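Local coordinates for protein transcriptional regulator, TetR family (Agrobacterium tumefaciens, PDB 2G7S) that probably binds operator DNA as a dimer through N-terminal helix-turn-helix domains and represses transcription until a small ligand is bound, as many TetR-family regulators do, at residues 39-42 and 43-46; 50-53 and 54-58; 78-81 and 82-85. All blocks are in the same frame, centred on the assembly; numbering follows the deposited sequence. Where two conformers were deposited one is given.

Contact 1. Residues 39-42 and 43-46; sequences GIRN and ASIH
Ile40 and Ile45 meet at about a right angle on the tightly packed side of this turn; in the conformer described, one of two for Ile40, its CG1 lies 3.7 Å from CG1 of Ile45. The first torsion of this conformer (chi1 75°) sets CG1 between its own backbone N and carbonyl carbon, from where CD1 also reaches the flank of Ile45. Branched aliphatic residues suit both places, because Ile45 is buried against Tyr31, Ile34 and Ser35 of helix 31-38 and Ile40 extends that apolar patch into the turn. Between these side chains the backbone begins to coil: Arg41, in the N-cap position, offers its carbonyl O to Ile45 N at 3.3 Å, and the same oxygen takes a weak bond from Ser44 N. In the TetR family this is the helix-turn-helix, in which helix 31-38, the turn through Gly39 and helix 42-48 form the unit; the second helix is the one that, in relatives, reads the major groove of the operator. Gly39 has positive phi, a conformation that glycine adopts easily where the first helix ends. The other side of the contact is polar and looser. Asn42 swings its CG away from its backbone N (chi1 -176°), which carries OD1 to the edge of the His46 ring, 3.3 Å from CD2, with amide and ring planes 54° apart. A water bridges the two residues, accepting from Asn42 ND2 at 3.1 Å and hydrogen-bonding with His46 NE2. On the exposed flank, Ser44 OG lies over one face of the Arg41 guanidinium, offset toward its rim.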
# COMPACT_ATOMS: atom_id res chain seq x y z
N GLY A 39 -10.35 25.11 14.41
CA GLY A 39 -10.86 26.10 15.38
C GLY A 39 -12.36 26.10 15.54
O GLY A 39 -12.87 26.91 16.30
N ILE A 40 -13.07 25.24 14.81
CA ILE A 40 -14.51 25.16 15.04
C ILE A 40 -14.75 24.12 16.10
O ILE A 40 -13.92 23.26 16.33
CB ILE A 40 -15.37 24.95 13.77
CG1 ILE A 40 -15.28 23.52 13.22
CG2 ILE A 40 -15.11 26.09 12.78
CD1 ILE A 40 -13.99 22.98 12.99
N ARG A 41 -15.91 24.20 16.75
CA ARG A 41 -16.28 23.21 17.73
C ARG A 41 -16.85 21.97 17.08
O ARG A 41 -17.31 21.95 15.92
CB ARG A 41 -17.26 23.77 18.75
CG ARG A 41 -18.44 24.49 18.26
CD ARG A 41 -19.04 25.36 19.52
NE ARG A 41 -20.34 25.85 19.14
CZ ARG A 41 -20.64 27.11 18.86
NH1 ARG A 41 -19.76 28.09 19.02
NH2 ARG A 41 -21.87 27.41 18.46
N ASN A 42 -16.90 20.92 17.87
CA ASN A 42 -17.41 19.65 17.39
C ASN A 42 -18.80 19.74 16.72
O ASN A 42 -19.00 19.25 15.60
CB ASN A 42 -17.55 18.71 18.57
CG ASN A 42 -17.98 17.37 18.13
OD1 ASN A 42 -19.20 17.05 18.07
ND2 ASN A 42 -17.01 16.59 17.74
N ALA A 43 -19.76 20.39 17.36
CA ALA A 43 -21.11 20.49 16.80
C ALA A 43 -21.13 21.16 15.44
O ALA A 43 -21.92 20.82 14.59
CB ALA A 43 -22.05 21.25 17.76
N SER A 44 -20.22 22.12 15.25
CA SER A 44 -20.16 22.81 13.99
C SER A 44 -19.71 21.88 12.86
O SER A 44 -20.18 22.02 11.73
CB SER A 44 -19.20 24.01 14.10
OG SER A 44 -19.73 24.93 15.02
N ILE A 45 -18.79 20.96 13.15
CA ILE A 45 -18.38 19.99 12.13
C ILE A 45 -19.60 19.20 11.64
O ILE A 45 -19.83 19.03 10.46
CB ILE A 45 -17.28 19.06 12.57
CG1 ILE A 45 -16.08 19.89 13.06
CG2 ILE A 45 -16.88 18.16 11.41
CD1 ILE A 45 -14.98 19.04 13.76
N HIS A 46 -20.41 18.76 12.59
CA HIS A 46 -21.62 18.03 12.23
C HIS A 46 -22.62 18.82 11.42
O HIS A 46 -23.41 18.22 10.65
CB HIS A 46 -22.32 17.51 13.50
CG HIS A 46 -21.56 16.43 14.19
ND1 HIS A 46 -21.68 15.11 13.82
CD2 HIS A 46 -20.67 16.46 15.22
CE1 HIS A 46 -20.91 14.37 14.61
NE2 HIS A 46 -20.28 15.16 15.46
O HOH W 1 -18.09 13.73 17.05

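Contact 2. Residues 50-53 and 54-58; sequences PSKS and DLVCK
Ser51 OG receives the backbone N-H of Asp54 in a hydrogen bond of 3.0 Å, nearly straight at 162°, and so caps the start of helix 52-77. Serine suits this N-cap because its hydroxyl sits only one carbon from the backbone; with chi1 at 65° the oxygen is tucked between N and the carbonyl carbon of its own residue, facing the first turn. Beside this cap, CD of Pro50 comes within 3.2 Å of Asp54 OD2, the proline ring and carboxylate passing at a slant. The regular helical ladder follows at once: Ser51 O accepts from Leu55 N, Lys52 O from Val56 N at 2.9 Å, and Ser53 O from Cys57 N at 2.8 Å. In TetR-family proteins this long helix comes directly after the helix-turn-helix and joins the DNA-binding domain to the ligand-binding domain, so the cap marks where the connecting helix starts. Further out, in one of the two conformers of Lys58, NZ meets Asp54 OD1 at 3.1 Å on the syn side, 20° out of the carboxylate plane, in a salt bridge. Asp54, in the first turn, probably also gains from the partial positive charge of the helix N terminus. Leu55 and Val56, both buried, face inward, Leu55 against Ile13, Ala17 and Ile34 and Val56 against Ile21 and Val120. The fully extended Lys52 leads away from the first turn, and its NZ bonds to the carbonyls of Tyr26 and Phe29, whose rings also make cation-pi contacts with it.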
# COMPACT_ATOMS: atom_id res chain seq x y z
N PRO A 50 -22.93 15.38 8.03
CA PRO A 50 -23.77 14.63 9.01
C PRO A 50 -23.13 13.38 9.56
O PRO A 50 -23.69 12.83 10.52
CB PRO A 50 -24.96 14.23 8.21
CG PRO A 50 -24.55 14.20 6.82
CD PRO A 50 -23.51 15.32 6.67
N SER A 51 -21.99 12.92 9.03
CA SER A 51 -21.28 11.82 9.63
C SER A 51 -19.87 11.88 9.12
O SER A 51 -19.60 12.52 8.07
CB SER A 51 -21.89 10.51 9.18
OG SER A 51 -21.69 10.35 7.77
N LYS A 52 -18.99 11.15 9.78
CA LYS A 52 -17.61 11.06 9.31
C LYS A 52 -17.53 10.34 7.97
O LYS A 52 -16.71 10.73 7.10
CB LYS A 52 -16.78 10.34 10.38
CG LYS A 52 -15.32 10.20 9.96
CD LYS A 52 -14.57 9.49 11.12
CE LYS A 52 -13.11 9.39 10.77
NZ LYS A 52 -12.33 8.73 11.92
N SER A 53 -18.39 9.36 7.74
CA SER A 53 -18.36 8.69 6.42
C SER A 53 -18.69 9.70 5.34
O SER A 53 -18.08 9.63 4.25
CB SER A 53 -19.28 7.50 6.37
OG SER A 53 -20.60 7.85 6.49
N ASP A 54 -19.69 10.57 5.60
CA ASP A 54 -19.98 11.54 4.58
C ASP A 54 -18.83 12.55 4.37
O ASP A 54 -18.50 12.90 3.21
CB ASP A 54 -21.21 12.31 5.00
CG ASP A 54 -21.58 13.40 3.97
OD1 ASP A 54 -22.01 13.00 2.87
OD2 ASP A 54 -21.44 14.58 4.32
N LEU A 55 -18.20 12.98 5.46
CA LEU A 55 -17.06 13.88 5.31
C LEU A 55 -15.98 13.23 4.43
O LEU A 55 -15.43 13.86 3.49
CB LEU A 55 -16.53 14.13 6.74
CG LEU A 55 -15.51 15.22 6.85
CD1 LEU A 55 -15.43 15.70 8.39
CD2 LEU A 55 -14.24 14.69 6.45
N VAL A 56 -15.70 11.97 4.72
CA VAL A 56 -14.62 11.31 3.94
C VAL A 56 -15.07 11.02 2.49
O VAL A 56 -14.24 11.16 1.56
CB VAL A 56 -14.14 10.06 4.69
CG1 VAL A 56 -13.11 9.29 3.84
CG2 VAL A 56 -13.51 10.52 6.04
N CYS A 57 -16.35 10.69 2.26
CA CYS A 57 -16.75 10.56 0.86
C CYS A 57 -16.57 11.87 0.13
O CYS A 57 -16.14 11.86 -1.03
CB CYS A 57 -18.22 10.17 0.77
SG CYS A 57 -18.55 8.44 1.13
N LYS A 58 -16.92 12.99 0.79
CA LYS A 58 -16.76 14.30 0.13
C LYS A 58 -15.29 14.63 -0.13
O LYS A 58 -14.96 15.28 -1.12
CB LYS A 58 -17.40 15.38 1.00
CG LYS A 58 -18.91 15.22 0.98
CD LYS A 58 -19.48 15.79 -0.31
CE LYS A 58 -20.96 15.44 -0.45
NZ LYS A 58 -21.62 15.38 0.85

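Contact 3. Residues 78-81 and 82-85; sequences ISDP and LEQL
Gln84 turns back from the first turn of helix 81-98 to grip the carbonyl of Ile78, where the preceding helix has just ended. Its CB lies 3.4 Å from Pro81 O. With CG placed beside the backbone N (chi1 -69°), that next carbon passes Asp80 O at 3.5 Å and packs against CG2 of Ile78. The chain then runs out extended, CD and OE1 passing CA of Pro81, until NE2 donates to Ile78 O at 2.9 Å, with the acceptor 11° out of the amide plane. OE1 is bonded to Arg141 of helix 118-144, so both ends of this buried amide have partners, a task for which glutamine has the right length and both donor and acceptor. Across the turn, CG2 of Ile78 also touches CB of Glu83 at 3.6 Å. Asp80 OD1 accepts from Leu82 N at 2.9 Å, on its anti side but well out of the carboxylate plane (34°), a bent capping bond, while a water links Asp80 OD2 to Glu83 OE2, whose side chain also forms a salt bridge with Arg86. That water, giving a hydrogen to each carboxylate, probably eases their like charges. Pro81, lacking an N-H to satisfy, fits the first position of the helix. An aspartate N-cap followed by proline is a classic helix start, here consistent with entry into the helical ligand-binding part, as in other TetR-family proteins.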
# COMPACT_ATOMS: atom_id res chain seq x y z
N ILE A 78 1.09 17.69 -23.11
CA ILE A 78 2.21 16.84 -23.52
C ILE A 78 1.74 15.96 -24.69
O ILE A 78 0.78 15.24 -24.57
CB ILE A 78 2.67 15.96 -22.31
CG1 ILE A 78 3.00 16.83 -21.13
CG2 ILE A 78 3.79 15.07 -22.71
CD1 ILE A 78 3.20 15.95 -19.81
N SER A 79 2.46 16.03 -25.81
CA SER A 79 2.04 15.24 -26.97
C SER A 79 2.37 13.75 -26.92
O SER A 79 1.55 12.90 -27.36
CB SER A 79 2.55 15.87 -28.26
OG SER A 79 3.97 15.93 -28.24
N ASP A 80 3.53 13.40 -26.36
CA ASP A 80 4.01 12.04 -26.46
C ASP A 80 3.50 11.21 -25.26
O ASP A 80 3.73 11.57 -24.11
CB ASP A 80 5.53 12.17 -26.47
CG ASP A 80 6.28 10.86 -26.52
OD1 ASP A 80 5.81 9.83 -26.17
OD2 ASP A 80 7.54 10.92 -26.84
N PRO A 81 2.82 10.09 -25.51
CA PRO A 81 2.33 9.27 -24.38
C PRO A 81 3.41 8.87 -23.40
O PRO A 81 3.17 8.81 -22.18
CB PRO A 81 1.76 8.01 -25.10
CG PRO A 81 1.34 8.53 -26.50
CD PRO A 81 2.45 9.51 -26.82
N LEU A 82 4.61 8.56 -23.89
CA LEU A 82 5.68 8.16 -22.96
C LEU A 82 5.99 9.35 -22.02
O LEU A 82 6.21 9.18 -20.82
CB LEU A 82 6.95 7.77 -23.73
CG LEU A 82 8.22 7.54 -22.89
CD1 LEU A 82 7.98 6.30 -22.09
CD2 LEU A 82 9.46 7.48 -23.83
N GLU A 83 6.00 10.56 -22.59
CA GLU A 83 6.28 11.74 -21.77
C GLU A 83 5.12 12.05 -20.85
O GLU A 83 5.35 12.64 -19.78
CB GLU A 83 6.64 12.92 -22.70
CG GLU A 83 7.94 12.61 -23.47
CD GLU A 83 9.14 12.36 -22.59
OE1 GLU A 83 9.26 13.02 -21.53
OE2 GLU A 83 9.94 11.48 -22.93
N GLN A 84 3.90 11.65 -21.17
CA GLN A 84 2.79 11.80 -20.20
C GLN A 84 3.03 10.89 -18.99
O GLN A 84 2.86 11.35 -17.84
CB GLN A 84 1.45 11.40 -20.88
CG GLN A 84 1.07 12.45 -21.99
CD GLN A 84 -0.08 11.96 -22.87
OE1 GLN A 84 -0.57 10.83 -22.75
NE2 GLN A 84 -0.52 12.83 -23.75
N LEU A 85 3.47 9.64 -19.23
CA LEU A 85 3.76 8.76 -18.09
C LEU A 85 4.95 9.33 -17.29
O LEU A 85 4.92 9.28 -16.04
CB LEU A 85 4.08 7.35 -18.53
CG LEU A 85 2.96 6.70 -19.32
CD1 LEU A 85 3.50 5.36 -19.88
CD2 LEU A 85 1.77 6.44 -18.38
O HOH W 2 10.36 10.79 -25.43

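Along the chain the three contacts come in series, none enclosing or crossing another, and each is a local turn at a helix start. Contact 1 closes the turn between helix 31-38 and helix 42-48. A short loop later, contact 2 begins helix 52-77; the two touch where Ile45 CG2 packs on Leu55 CD1 at 4.2 Å, joining the helix-turn-helix to the connecting helix. That helix then runs through to contact 3, which turns the chain into helix 81-98. Centres of contacts 2 and 3 are about 36 Å apart, on opposite sides of the chain's centre, so this one helix spans from the DNA-binding domain to the far end of the ligand-binding domain.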